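Local coordinates for uncharacterized protein TCIL3000_10_9440 (Trypanosoma congolense, PDB 5KMX) that is an insect-stage surface antigen of unknown function, whose bilobed ectodomain may act as a sensor on the parasite membrane, at residues R32-N37 / T74-I79; A60-N65 / V198-Y203. All coordinates share one frame; numbering follows the deposited sequence.

Contact 1: residues R32-N37 / T74-I79; sequences RFNTEN and TVVVNI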
loop_
_atom_site.group_PDB
_atom_site.type_symbol
_atom_site.label_atom_id
_atom_site.label_comp_id
_atom_site.label_asym_id
_atom_site.label_seq_id
_atom_site.Cartn_x
_atom_site.Cartn_y
_atom_site.Cartn_z
ATOM N N ARG A 32 5.142 11.668 16.294
ATOM C CA ARG A 32 6.341 11.436 15.501
ATOM C C ARG A 32 6.430 10.020 14.944
ATOM O O ARG A 32 6.043 9.050 15.598
ATOM C CB ARG A 32 7.585 11.730 16.338
ATOM C CG ARG A 32 7.734 13.191 16.720
ATOM C CD ARG A 32 9.034 13.457 17.451
ATOM N NE ARG A 32 9.260 14.889 17.630
ATOM C CZ ARG A 32 10.116 15.412 18.502
ATOM N NH1 ARG A 32 10.830 14.626 19.295
ATOM N NH2 ARG A 32 10.250 16.729 18.589
ATOM N N PHE A 33 6.925 9.929 13.714
ATOM C CA PHE A 33 7.385 8.675 13.137
ATOM C C PHE A 33 8.906 8.697 13.206
ATOM O O PHE A 33 9.542 9.489 12.511
ATOM C CB PHE A 33 6.899 8.510 11.695
ATOM C CG PHE A 33 5.410 8.349 11.569
ATOM C CD1 PHE A 33 4.819 7.108 11.744
ATOM C CD2 PHE A 33 4.602 9.435 11.274
ATOM C CE1 PHE A 33 3.449 6.954 11.629
ATOM C CE2 PHE A 33 3.232 9.287 11.157
ATOM C CZ PHE A 33 2.656 8.044 11.333
ATOM N N ASN A 34 9.481 7.843 14.048
ATOM C CA ASN A 34 10.905 7.912 14.370
ATOM C C ASN A 34 11.277 9.309 14.874
ATOM O O ASN A 34 10.873 9.701 15.967
ATOM C CB ASN A 34 11.759 7.531 13.157
ATOM C CG ASN A 34 11.744 6.044 12.877
ATOM O OD1 ASN A 34 11.162 5.261 13.628
ATOM N ND2 ASN A 34 12.386 5.643 11.785
ATOM N N THR A 35 12.029 10.058 14.070
ATOM C CA THR A 35 12.535 11.371 14.462
ATOM C C THR A 35 11.602 12.490 13.997
ATOM O O THR A 35 11.490 13.531 14.643
ATOM C CB THR A 35 13.958 11.597 13.884
ATOM O OG1 THR A 35 14.931 11.106 14.812
ATOM C CG2 THR A 35 14.237 13.073 13.606
ATOM N N GLU A 36 10.925 12.252 12.880
ATOM C CA GLU A 36 10.192 13.297 12.177
ATOM C C GLU A 36 8.824 13.575 12.791
ATOM O O GLU A 36 8.135 12.654 13.226
ATOM C CB GLU A 36 10.025 12.905 10.707
ATOM C CG GLU A 36 11.300 12.384 10.056
ATOM C CD GLU A 36 12.408 13.423 10.011
ATOM O OE1 GLU A 36 13.585 13.032 9.864
ATOM O OE2 GLU A 36 12.101 14.630 10.117
ATOM N N ASN A 37 8.434 14.848 12.817
ATOM C CA ASN A 37 7.107 15.236 13.288
ATOM C C ASN A 37 6.023 14.790 12.313
ATOM O O ASN A 37 6.219 14.825 11.098
ATOM C CB ASN A 37 7.030 16.750 13.489
ATOM C CG ASN A 37 7.923 17.239 14.611
ATOM O OD1 ASN A 37 8.122 16.549 15.611
ATOM N ND2 ASN A 37 8.467 18.440 14.451
ATOM N N THR A 74 13.016 0.055 10.103
ATOM C CA THR A 74 12.293 0.060 11.370
ATOM C C THR A 74 11.692 1.438 11.624
ATOM O O THR A 74 12.400 2.447 11.596
ATOM C CB THR A 74 13.201 -0.319 12.553
ATOM O OG1 THR A 74 13.854 -1.564 12.283
ATOM C CG2 THR A 74 12.384 -0.446 13.832
ATOM N N VAL A 75 10.386 1.469 11.871
ATOM C CA VAL A 75 9.682 2.709 12.176
ATOM C C VAL A 75 9.022 2.618 13.545
ATOM O O VAL A 75 8.299 1.664 13.832
ATOM C CB VAL A 75 8.607 3.031 11.119
ATOM C CG1 VAL A 75 7.847 4.299 11.499
ATOM C CG2 VAL A 75 9.240 3.178 9.740
ATOM N N VAL A 76 9.269 3.621 14.381
ATOM C CA VAL A 76 8.651 3.701 15.698
ATOM C C VAL A 76 7.511 4.710 15.656
ATOM O O VAL A 76 7.726 5.885 15.364
ATOM C CB VAL A 76 9.669 4.108 16.781
ATOM C CG1 VAL A 76 9.053 3.991 18.161
ATOM C CG2 VAL A 76 10.921 3.244 16.688
ATOM N N VAL A 77 6.301 4.244 15.951
ATOM C CA VAL A 77 5.106 5.072 15.835
ATOM C C VAL A 77 4.686 5.626 17.193
ATOM O O VAL A 77 4.187 4.891 18.043
ATOM C CB VAL A 77 3.935 4.278 15.225
ATOM C CG1 VAL A 77 2.725 5.181 15.011
ATOM C CG2 VAL A 77 4.359 3.643 13.907
ATOM N N ASN A 78 4.892 6.927 17.379
ATOM C CA ASN A 78 4.498 7.617 18.603
ATOM C C ASN A 78 3.488 8.721 18.310
ATOM O O ASN A 78 3.824 9.906 18.322
ATOM C CB ASN A 78 5.726 8.200 19.304
ATOM C CG ASN A 78 6.579 7.135 19.968
ATOM O OD1 ASN A 78 6.085 6.334 20.762
ATOM N ND2 ASN A 78 7.867 7.115 19.641
ATOM N N ILE A 79 2.248 8.316 18.047
ATOM C CA ILE A 79 1.177 9.240 17.694
ATOM C C ILE A 79 0.167 9.352 18.835
ATOM O O ILE A 79 -0.186 8.350 19.459
ATOM C CB ILE A 79 0.455 8.783 16.408
ATOM C CG1 ILE A 79 1.440 8.708 15.237
ATOM C CG2 ILE A 79 -0.700 9.716 16.075
ATOM C CD1 ILE A 79 2.104 10.032 14.888
#
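Backbone bonds tie Arg32 to Asn78 in both directions, Arg32 N to Asn78 O and Asn78 N to Arg32 O each 3.0 Å, making them an antiparallel hydrogen-bonded pair; Phe33 and Val77 form the adjoining non-hydrogen-bonded pair. Asn34 N carries the ladder on with a nearly straight bond to Val76 O (2.9 Å). Where strand 31-33 ends, the amide of Asn34 continues the pairing in place of main chain. Its OD1 accepts from Val76 N at 2.6 Å, the donor tilted 23° from the carbonyl plane, while ND2 donates a hydrogen bond to Thr74 O (3.2 Å) from within the carbonyl plane of Thr74, on a lone pair of its O. Two bonds thus fix the rotation of the amide. Among apolar groups, the Phe33 ring takes Ile79 CD1 over one face (CE2 to CD1 4.0 Å) and Val75 CG1 at its edge, with both methyls of Val77 alongside. Beyond the pair, Leu62, Val200 and Leu202 also pack on Phe33. Arg32 NE reaches Asn37 OD1 (2.9 Å) across the tight turn. Phe33 to Glu36 form a type II' beta turn, so the segment is the tip of a beta hairpin whose first strand pairs antiparallel with strand 72-79.

Contact 2: residues A60-N65 / V198-Y203; sequences ATLPLN and VNVRLY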
loop_
_atom_site.group_PDB
_atom_site.type_symbol
_atom_site.label_atom_id
_atom_site.label_comp_id
_atom_site.label_asym_id
_atom_site.label_seq_id
_atom_site.Cartn_x
_atom_site.Cartn_y
_atom_site.Cartn_z
ATOM N N ALA A 60 4.441 11.394 7.659
ATOM C CA ALA A 60 5.747 12.033 7.710
ATOM C C ALA A 60 6.644 11.424 6.640
ATOM O O ALA A 60 6.370 10.333 6.139
ATOM C CB ALA A 60 6.371 11.878 9.086
ATOM N N THR A 61 7.709 12.138 6.290
ATOM C CA THR A 61 8.692 11.643 5.335
ATOM C C THR A 61 9.947 11.206 6.079
ATOM O O THR A 61 10.647 12.032 6.663
ATOM C CB THR A 61 9.057 12.711 4.285
ATOM O OG1 THR A 61 7.890 13.068 3.536
ATOM C CG2 THR A 61 10.121 12.188 3.330
ATOM N N LEU A 62 10.227 9.907 6.051
ATOM C CA LEU A 62 11.386 9.354 6.744
ATOM C C LEU A 62 12.578 9.202 5.806
ATOM O O LEU A 62 12.476 8.522 4.784
ATOM C CB LEU A 62 11.042 7.995 7.360
ATOM C CG LEU A 62 10.560 8.019 8.813
ATOM C CD1 LEU A 62 9.364 8.941 8.977
ATOM C CD2 LEU A 62 10.228 6.608 9.282
ATOM N N PRO A 63 13.714 9.834 6.146
ATOM C CA PRO A 63 14.919 9.611 5.342
ATOM C C PRO A 63 15.567 8.273 5.668
ATOM O O PRO A 63 15.477 7.819 6.808
ATOM C CB PRO A 63 15.828 10.773 5.745
ATOM C CG PRO A 63 15.440 11.062 7.152
ATOM C CD PRO A 63 13.954 10.809 7.227
ATOM N N LEU A 64 16.205 7.648 4.685
ATOM C CA LEU A 64 16.941 6.419 4.939
ATOM C C LEU A 64 18.225 6.759 5.683
ATOM O O LEU A 64 19.125 7.392 5.128
ATOM C CB LEU A 64 17.248 5.681 3.633
ATOM C CG LEU A 64 16.042 5.231 2.799
ATOM C CD1 LEU A 64 16.512 4.479 1.565
ATOM C CD2 LEU A 64 15.085 4.373 3.616
ATOM N N ASN A 65 18.290 6.357 6.947
ATOM C CA ASN A 65 19.453 6.626 7.780
ATOM C C ASN A 65 19.734 5.431 8.695
ATOM O O ASN A 65 19.875 4.306 8.211
ATOM C CB ASN A 65 19.240 7.923 8.574
ATOM C CG ASN A 65 17.938 7.933 9.354
ATOM O OD1 ASN A 65 17.464 6.893 9.814
ATOM N ND2 ASN A 65 17.354 9.116 9.511
ATOM N N VAL A 198 11.370 7.463 2.581
ATOM C CA VAL A 198 10.111 6.727 2.565
ATOM C C VAL A 198 9.012 7.538 3.246
ATOM O O VAL A 198 9.218 8.092 4.325
ATOM C CB VAL A 198 10.250 5.362 3.267
ATOM C CG1 VAL A 198 8.909 4.640 3.314
ATOM C CG2 VAL A 198 11.292 4.508 2.560
ATOM N N ASN A 199 7.846 7.592 2.611
ATOM C CA ASN A 199 6.703 8.314 3.154
ATOM C C ASN A 199 5.817 7.395 3.989
ATOM O O ASN A 199 5.259 6.425 3.477
ATOM C CB ASN A 199 5.896 8.948 2.019
ATOM C CG ASN A 199 4.697 9.731 2.521
ATOM O OD1 ASN A 199 3.557 9.423 2.179
ATOM N ND2 ASN A 199 4.950 10.750 3.337
ATOM N N VAL A 200 5.688 7.709 5.276
ATOM C CA VAL A 200 4.914 6.884 6.198
ATOM C C VAL A 200 3.549 7.507 6.467
ATOM O O VAL A 200 3.433 8.722 6.610
ATOM C CB VAL A 200 5.660 6.686 7.533
ATOM C CG1 VAL A 200 4.854 5.795 8.471
ATOM C CG2 VAL A 200 7.038 6.089 7.283
ATOM N N ARG A 201 2.525 6.661 6.540
ATOM C CA ARG A 201 1.153 7.107 6.763
ATOM C C ARG A 201 0.427 6.185 7.738
ATOM O O ARG A 201 0.550 4.962 7.654
ATOM C CB ARG A 201 0.396 7.174 5.434
ATOM C CG ARG A 201 0.862 8.302 4.525
ATOM C CD ARG A 201 0.796 7.939 3.053
ATOM N NE ARG A 201 -0.565 7.950 2.522
ATOM C CZ ARG A 201 -0.895 8.379 1.304
ATOM N NH1 ARG A 201 -2.160 8.346 0.913
ATOM N NH2 ARG A 201 0.029 8.847 0.473
ATOM N N LEU A 202 -0.322 6.781 8.663
ATOM C CA LEU A 202 -1.107 6.028 9.637
ATOM C C LEU A 202 -2.594 6.317 9.463
ATOM O O LEU A 202 -3.024 7.467 9.547
ATOM C CB LEU A 202 -0.665 6.370 11.063
ATOM C CG LEU A 202 -1.463 5.728 12.202
ATOM C CD1 LEU A 202 -1.334 4.214 12.166
ATOM C CD2 LEU A 202 -1.013 6.277 13.551
ATOM N N TYR A 203 -3.369 5.261 9.227
ATOM C CA TYR A 203 -4.808 5.374 9.004
ATOM C C TYR A 203 -5.613 4.813 10.170
ATOM O O TYR A 203 -5.101 4.038 10.977
ATOM C CB TYR A 203 -5.209 4.635 7.724
ATOM C CG TYR A 203 -4.882 5.359 6.438
ATOM C CD1 TYR A 203 -3.600 5.332 5.907
ATOM C CD2 TYR A 203 -5.864 6.057 5.745
ATOM C CE1 TYR A 203 -3.302 5.990 4.724
ATOM C CE2 TYR A 203 -5.576 6.714 4.565
ATOM C CZ TYR A 203 -4.294 6.678 4.059
ATOM O OH TYR A 203 -4.005 7.332 2.885
#
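Leu62 and Val198 are joined by two short backbone bonds, Leu62 N to Val198 O and Val198 N to Leu62 O, both 2.7 Å. Two residues along, Ala60 and Val200 repeat the pattern, with Val200 N meeting Ala60 O at 2.8 Å and Ala60 N meeting Val200 O at 3.0 Å. Between these hydrogen-bonded pairs, Thr61 faces Asn199 as a non-hydrogen-bonded pair and their side chains leave from the other face of the sheet.

On the face of Leu62 and Val200, the leucine fork crosses the valine obliquely. CD2 of Leu62 lies 3.8 Å from CG2 of Val200, the methyl that stands beside its own backbone N, and CD1 touches the same methyl more loosely. Past the end of strand 53-63, Leu64 swings one branch back, its CD2 3.9 Å from Val198 CG2.

This is an antiparallel ladder within a large mixed sheet; residues 60-63 and 198-203 run at 141° to each other, well short of exactly antiparallel, and strand 197-204 also runs parallel to the long strand 145-165. Asn199 and Arg201 make the backbone bonds to that second neighbour, so strand 197-204 is an interior strand of the sheet.

On the face of Thr61, the side chain of Asn199 extends with CG anti to its backbone N (chi1 -179°), which brings ND2 to 3.7 Å from Thr61 OG1. The same ND2 is hydrogen-bonded to Glu59 OE2, which helps hold the amide in place. Farther along this face, Arg201 NH1 donates a nearly straight bond to Tyr203 OH (2.9 Å), with the hydroxyl in the guanidinium plane. Tyr57 makes a cation-pi contact with Arg201 and also meets the ring of Tyr203, while Phe33 packs on Ala60 from the opposite face.

Overall arrangement
The centres of contact 1 and contact 2 lie about 8 Å apart. Their segments alternate along the chain, in the order 32-37, 60-65, 74-79, 198-203, and the strands they lie on all belong to one mixed sheet, linked by the pairing of strand 36-45 with strand 53-63. The two contacts also meet through side chains: Glu36 CG lies 3.5 Å from Thr61 O, and Asn34 ND2 3.4 Å from Leu62 CD2. Contact 2 is the longer-range of the two, bringing the late strand 197-204 against an early one, so distant parts of the chain are knitted into one sheet, probably within one lobe of the bilobed ectodomain.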